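Local coordinates for protein extracellular ligand-binding receptor (Rhodopseudomonas palustris, PDB 3SG0) that probably serves as the periplasmic solute-binding protein of a transport system, binding aromatic acids such as benzoylformate (phenylglyoxylate), at residues K152-T157 with A242-H247; E173-V178 with A217-S222. One frame throughout, in Å; residues are numbered along the deposited sequence. Where two conformers were deposited one is given.

Contact 1: residues K152-T157 with A242-H247; sequences KYIAKT and AIYQTH. With 173 (benzoyl-formic acid), chain B.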
loop_
_atom_site.group_PDB
_atom_site.type_symbol
_atom_site.label_atom_id
_atom_site.label_comp_id
_atom_site.label_asym_id
_atom_site.label_seq_id
_atom_site.Cartn_x
_atom_site.Cartn_y
_atom_site.Cartn_z
ATOM N N LYS A 152 -11.891 16.000 0.343
ATOM C CA LYS A 152 -13.146 16.433 -0.256
ATOM C C LYS A 152 -14.337 15.912 0.535
ATOM O O LYS A 152 -15.306 16.642 0.766
ATOM C CB LYS A 152 -13.231 15.969 -1.707
ATOM C CG LYS A 152 -12.338 16.738 -2.660
ATOM C CD LYS A 152 -12.622 16.332 -4.098
ATOM C CE LYS A 152 -11.886 17.214 -5.091
ATOM N NZ LYS A 152 -10.437 16.892 -5.154
ATOM N N TYR A 153 -14.284 14.650 0.945
ATOM C CA TYR A 153 -15.368 14.087 1.733
ATOM C C TYR A 153 -15.520 14.817 3.061
ATOM O O TYR A 153 -16.624 15.188 3.451
ATOM C CB TYR A 153 -15.179 12.590 1.984
ATOM C CG TYR A 153 -16.298 12.031 2.822
ATOM C CD1 TYR A 153 -17.530 11.743 2.251
ATOM C CD2 TYR A 153 -16.149 11.841 4.186
ATOM C CE1 TYR A 153 -18.570 11.253 3.007
ATOM C CE2 TYR A 153 -17.192 11.355 4.956
ATOM C CZ TYR A 153 -18.399 11.060 4.356
ATOM O OH TYR A 153 -19.445 10.572 5.105
ATOM N N ILE A 154 -14.413 15.022 3.761
ATOM C CA ILE A 154 -14.456 15.715 5.042
ATOM C C ILE A 154 -15.098 17.094 4.891
ATOM O O ILE A 154 -15.954 17.485 5.689
ATOM C CB ILE A 154 -13.050 15.827 5.656
ATOM C CG1 ILE A 154 -12.531 14.429 6.008
ATOM C CG2 ILE A 154 -13.079 16.724 6.891
ATOM C CD1 ILE A 154 -11.057 14.374 6.390
ATOM N N ALA A 155 -14.699 17.829 3.861
ATOM C CA ALA A 155 -15.280 19.149 3.619
ATOM C C ALA A 155 -16.796 19.056 3.439
ATOM O O ALA A 155 -17.548 19.881 3.968
ATOM C CB ALA A 155 -14.634 19.797 2.413
ATOM N N LYS A 156 -17.239 18.040 2.705
ATOM C CA LYS A 156 -18.659 17.872 2.412
ATOM C C LYS A 156 -19.490 17.597 3.661
ATOM O O LYS A 156 -20.690 17.889 3.689
ATOM C CB LYS A 156 -18.872 16.768 1.374
ATOM C CG LYS A 156 -18.324 17.105 -0.002
ATOM C CD LYS A 156 -18.573 15.980 -0.993
ATOM C CE LYS A 156 -17.973 16.302 -2.353
ATOM N NZ LYS A 156 -18.165 15.189 -3.323
ATOM N N THR A 157 -18.865 17.052 4.701
ATOM C CA THR A 157 -19.584 16.771 5.940
ATOM C C THR A 157 -19.880 18.042 6.724
ATOM O O THR A 157 -20.668 18.022 7.667
ATOM C CB THR A 157 -18.796 15.832 6.873
ATOM O OG1 THR A 157 -17.631 16.511 7.366
ATOM C CG2 THR A 157 -18.396 14.556 6.150
ATOM N N ALA A 242 -16.277 12.702 14.373
ATOM C CA ALA A 242 -15.857 11.786 13.321
ATOM C C ALA A 242 -14.348 11.584 13.331
ATOM O O ALA A 242 -13.585 12.531 13.536
ATOM C CB ALA A 242 -16.301 12.305 11.969
ATOM N N ILE A 243 -13.925 10.343 13.105
ATOM C CA ILE A 243 -12.511 10.039 12.947
ATOM C C ILE A 243 -12.285 9.425 11.571
ATOM O O ILE A 243 -13.018 8.529 11.136
ATOM C CB ILE A 243 -12.012 9.109 14.065
ATOM C CG1 ILE A 243 -12.101 9.817 15.422
ATOM C CG2 ILE A 243 -10.579 8.674 13.789
ATOM C CD1 ILE A 243 -11.763 8.922 16.602
ATOM N N TYR A 244 -11.286 9.952 10.880
ATOM C CA TYR A 244 -10.920 9.499 9.547
ATOM C C TYR A 244 -9.553 8.845 9.604
ATOM O O TYR A 244 -8.677 9.290 10.351
ATOM C CB TYR A 244 -10.919 10.688 8.590
ATOM C CG TYR A 244 -12.293 11.282 8.511
ATOM C CD1 TYR A 244 -13.274 10.676 7.747
ATOM C CD2 TYR A 244 -12.638 12.402 9.254
ATOM C CE1 TYR A 244 -14.553 11.186 7.691
ATOM C CE2 TYR A 244 -13.920 12.924 9.201
ATOM C CZ TYR A 244 -14.867 12.305 8.425
ATOM O OH TYR A 244 -16.144 12.815 8.373
ATOM N N GLN A 245 -9.383 7.767 8.843
ATOM C CA GLN A 245 -8.107 7.077 8.767
ATOM C C GLN A 245 -7.695 7.012 7.298
ATOM O O GLN A 245 -8.181 7.800 6.480
ATOM C CB GLN A 245 -8.192 5.693 9.423
ATOM C CG GLN A 245 -8.397 5.741 10.943
ATOM C CD GLN A 245 -7.163 5.330 11.744
ATOM O OE1 GLN A 245 -6.040 5.315 11.240
ATOM N NE2 GLN A 245 -7.375 4.981 13.006
ATOM N N THR A 246 -6.786 6.095 6.987
ATOM C CA THR A 246 -6.243 5.911 5.643
ATOM C C THR A 246 -6.314 4.439 5.270
ATOM O O THR A 246 -6.611 3.584 6.108
ATOM C CB THR A 246 -4.763 6.313 5.557
ATOM O OG1 THR A 246 -3.973 5.382 6.312
ATOM C CG2 THR A 246 -4.538 7.734 6.054
ATOM N N HIS A 247 -5.992 4.132 4.015
ATOM C CA HIS A 247 -5.994 2.750 3.556
ATOM C C HIS A 247 -4.947 1.866 4.237
ATOM O O HIS A 247 -4.927 0.657 4.014
ATOM C CB HIS A 247 -5.901 2.658 2.029
ATOM C CG HIS A 247 -4.675 3.286 1.434
ATOM N ND1 HIS A 247 -4.428 3.241 0.078
ATOM C CD2 HIS A 247 -3.641 3.972 1.983
ATOM C CE1 HIS A 247 -3.298 3.871 -0.184
ATOM N NE2 HIS A 247 -2.799 4.326 0.953
HETATM O O1B 173 B . 3.503 2.972 2.821
HETATM C C1 173 B . 3.452 2.730 3.997
HETATM O O1A 173 B . 4.443 3.107 4.896
HETATM C C2 173 B . 2.183 2.204 4.612
HETATM O O2 173 B . 2.034 2.215 5.797
HETATM C C1G 173 B . 1.166 1.620 3.683
HETATM C C2D 173 B . 1.624 0.666 2.584
HETATM C C2E 173 B . 0.612 0.085 1.619
HETATM C C3 173 B . -0.857 0.480 1.753
HETATM C C1E 173 B . -1.290 1.450 2.870
HETATM C C1D 173 B . -0.287 2.024 3.849
HETATM O O HOH W 1 -16.545 15.144 9.509
#

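Contact 2: residues E173-V178 with A217-S222; sequences EGYYKV and AVFIAS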
loop_
_atom_site.group_PDB
_atom_site.type_symbol
_atom_site.label_atom_id
_atom_site.label_comp_id
_atom_site.label_asym_id
_atom_site.label_seq_id
_atom_site.Cartn_x
_atom_site.Cartn_y
_atom_site.Cartn_z
ATOM N N GLU A 173 3.584 11.982 6.613
ATOM C CA GLU A 173 3.763 13.346 6.126
ATOM C C GLU A 173 3.187 13.570 4.728
ATOM O O GLU A 173 2.818 14.691 4.383
ATOM C CB GLU A 173 5.234 13.765 6.199
ATOM C CG GLU A 173 5.713 13.984 7.628
ATOM C CD GLU A 173 4.960 15.110 8.322
ATOM O OE1 GLU A 173 5.163 16.284 7.947
ATOM O OE2 GLU A 173 4.155 14.830 9.229
ATOM N N GLY A 174 3.089 12.515 3.930
ATOM C CA GLY A 174 2.438 12.636 2.639
ATOM C C GLY A 174 0.966 12.990 2.774
ATOM O O GLY A 174 0.423 13.733 1.950
ATOM N N TYR A 175 0.307 12.467 3.808
ATOM C CA TYR A 175 -1.069 12.852 4.102
ATOM C C TYR A 175 -1.142 14.275 4.627
ATOM O O TYR A 175 -1.938 15.086 4.143
ATOM C CB TYR A 175 -1.752 11.854 5.066
ATOM C CG TYR A 175 -2.256 10.675 4.294
ATOM C CD1 TYR A 175 -3.492 10.713 3.665
ATOM C CD2 TYR A 175 -1.462 9.553 4.114
ATOM C CE1 TYR A 175 -3.934 9.650 2.890
ATOM C CE2 TYR A 175 -1.900 8.484 3.349
ATOM C CZ TYR A 175 -3.135 8.541 2.738
ATOM O OH TYR A 175 -3.562 7.500 1.942
ATOM N N TYR A 176 -0.313 14.594 5.610
ATOM C CA TYR A 176 -0.372 15.923 6.187
ATOM C C TYR A 176 -0.161 17.002 5.129
ATOM O O TYR A 176 -0.902 17.994 5.069
ATOM C CB TYR A 176 0.653 16.105 7.300
ATOM C CG TYR A 176 0.543 17.480 7.901
ATOM C CD1 TYR A 176 -0.446 17.763 8.830
ATOM C CD2 TYR A 176 1.374 18.515 7.490
ATOM C CE1 TYR A 176 -0.581 19.028 9.369
ATOM C CE2 TYR A 176 1.247 19.786 8.026
ATOM C CZ TYR A 176 0.266 20.029 8.960
ATOM O OH TYR A 176 0.135 21.293 9.497
ATOM N N LYS A 177 0.852 16.833 4.292
ATOM C CA LYS A 177 1.172 17.899 3.351
ATOM C C LYS A 177 0.045 18.149 2.353
ATOM O O LYS A 177 -0.257 19.305 2.027
ATOM C CB LYS A 177 2.516 17.654 2.660
ATOM C CG LYS A 177 2.504 16.701 1.485
ATOM C CD LYS A 177 3.849 16.771 0.767
ATOM C CE LYS A 177 3.967 15.738 -0.340
ATOM N NZ LYS A 177 5.360 15.668 -0.881
ATOM N N VAL A 178 -0.590 17.086 1.875
ATOM C CA VAL A 178 -1.676 17.248 0.913
ATOM C C VAL A 178 -2.929 17.825 1.564
ATOM O O VAL A 178 -3.564 18.730 1.009
ATOM C CB VAL A 178 -1.977 15.926 0.179
ATOM C CG1 VAL A 178 -3.209 16.062 -0.708
ATOM C CG2 VAL A 178 -0.769 15.520 -0.640
ATOM N N ALA A 217 -13.628 16.976 13.864
ATOM C CA ALA A 217 -13.222 15.646 13.436
ATOM C C ALA A 217 -11.726 15.543 13.627
ATOM O O ALA A 217 -11.050 16.554 13.816
ATOM C CB ALA A 217 -13.589 15.425 11.978
ATOM N N VAL A 218 -11.215 14.318 13.579
ATOM C CA VAL A 218 -9.778 14.100 13.640
ATOM C C VAL A 218 -9.355 13.160 12.518
ATOM O O VAL A 218 -10.012 12.143 12.267
ATOM C CB VAL A 218 -9.339 13.525 15.000
ATOM C CG1 VAL A 218 -7.838 13.260 15.007
ATOM C CG2 VAL A 218 -9.701 14.486 16.118
ATOM N N PHE A 219 -8.267 13.526 11.845
ATOM C CA PHE A 219 -7.641 12.688 10.838
ATOM C C PHE A 219 -6.425 11.984 11.422
ATOM O O PHE A 219 -5.578 12.615 12.067
ATOM C CB PHE A 219 -7.193 13.529 9.646
ATOM C CG PHE A 219 -6.836 12.697 8.459
ATOM C CD1 PHE A 219 -7.810 12.359 7.539
ATOM C CD2 PHE A 219 -5.554 12.181 8.293
ATOM C CE1 PHE A 219 -7.517 11.557 6.457
ATOM C CE2 PHE A 219 -5.256 11.371 7.203
ATOM C CZ PHE A 219 -6.245 11.065 6.288
ATOM N N ILE A 220 -6.336 10.678 11.178
ATOM C CA ILE A 220 -5.200 9.872 11.607
ATOM C C ILE A 220 -4.518 9.291 10.367
ATOM O O ILE A 220 -5.176 8.627 9.558
ATOM C CB ILE A 220 -5.666 8.716 12.523
ATOM C CG1 ILE A 220 -6.380 9.278 13.758
ATOM C CG2 ILE A 220 -4.479 7.822 12.902
ATOM C CD1 ILE A 220 -7.068 8.224 14.601
ATOM N N ALA A 221 -3.214 9.540 10.219
ATOM C CA ALA A 221 -2.441 8.988 9.110
ATOM C C ALA A 221 -1.494 7.918 9.644
ATOM O O ALA A 221 -0.397 8.212 10.128
ATOM C CB ALA A 221 -1.670 10.077 8.379
ATOM N N SER A 222 -1.930 6.670 9.550
ATOM C CA SER A 222 -1.245 5.547 10.170
ATOM C C SER A 222 -1.488 4.284 9.346
ATOM O O SER A 222 -2.166 4.322 8.316
ATOM C CB SER A 222 -1.763 5.391 11.603
ATOM O OG SER A 222 -1.084 4.367 12.303
#

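Contact 1: residues K152-T157 with A242-H247
Tyr244 carries the apolar part of this contact, its ring meeting Tyr153 and Ile154 and its hydroxyl meeting Thr157. Ile154 lies over one face. Its CG1 stands 3.8 Å from the centroid of the Tyr244 ring, 10° off the normal, a CH-pi contact over the ring centre. Ile154 CD1 extends along the same ring to CD2 of Tyr244 at 3.8 Å. CG1 of Ile154 is anti to its carbonyl carbon (chi1 -66°), which brings this branch in over the ring. Tyr153 crosses Tyr244 at about a right angle and offers a ring edge, with its CE2 3.8 Å from Tyr244 CE1. Thr157 and Tyr244 approach from opposite directions, and Thr157 CG2 touches Tyr244 OH at 3.6 Å.

The polar link runs through water. One water lies 2.6 Å from Tyr244 OH, at the edge of that ring, and donates to Thr157 OG1. The same OG1 gives its own proton to Ile154 O at 2.6 Å, on a lone pair, which ties the hydroxyl back to the backbone. A leucine in place of Tyr244 has neither ring nor hydroxyl, and would probably leave the water without its bridge to the strand and Ile154 CG1 without the face it rests on.

The contact packs helix 143-156 against strand 242-244, an outermost strand of the four-stranded parallel sheet. Tyr244 also touches Ala217 and Phe219 of the adjacent strand 217-221, and Lys385 lies against Tyr153.

Contact 2: residues E173-V178 with A217-S222
The Tyr175 and Phe219 rings form a loose aromatic pair. Their planes are 29° apart, but the rings are slid so far past each other that they barely overlap. The centroids are 5.9 Å apart. The closest atoms are Tyr175 CD1 and Phe219 CZ at 3.8 Å, and each approaches the other ring obliquely. The methyl of Ala221 also comes obliquely to the Tyr175 ring. An edge-to-face partner for Tyr175 is Tyr171, one turn earlier in the same helix.

The side chains of Tyr175 and Phe219 cross at about a right angle. With CG of Phe219 anti to its backbone N (chi1 -167°), the ring reaches the helix with its far end, CE2 and CZ. CE2 lies 4.1 Å from Tyr175 CB, so Phe219 meets both the root of the tyrosine and one side of its ring.

Ala221 makes the second apolar contact. Its CB is 3.8 Å from CB of Tyr175. The backbones are also nearest here, with the CA atoms of Tyr175 and Ala221 6.5 Å apart. The small methyl is consistent with this close approach of helix and strand. All three touching residues are buried, and no hydrogen bond joins the segments. The phenol of Tyr175 is satisfied by a hydrogen bond to Asp143, which also bonds to His247 of the ligand pocket.

Helix 170-186 here packs on one face of the parallel sheet, over strand 217-221. That strand is flanked by 161-167 and 242-244, an alpha/beta layering as in the lobes of periplasmic binding proteins. Phe219 also touches Tyr164 of strand 161-167. Helix 143-156 packs alongside, with Met146 on Tyr175 and Ile150 on Phe219.

Contacts 1 and 2 share one parallel sheet, and their centres are about 10 Å apart. Strands 242-244 and 217-221 are neighbours, probably joined by backbone hydrogen bonds: Tyr244 N to Val218 O at 2.9 Å and Tyr244 O to Ile220 N at 2.8 Å. The packing of contact 1 lies away from the benzoylformate pocket, but its strand segment runs on to His247. Ligand atom C1E lies over one face of the His247 ring, 3.6 Å from His247 CD2. In contact 2 the nearest atoms of the Tyr175 side chain and the ligand are about 7 Å apart. Tyr175 touches Thr246 and His247, a second-shell position behind the pocket.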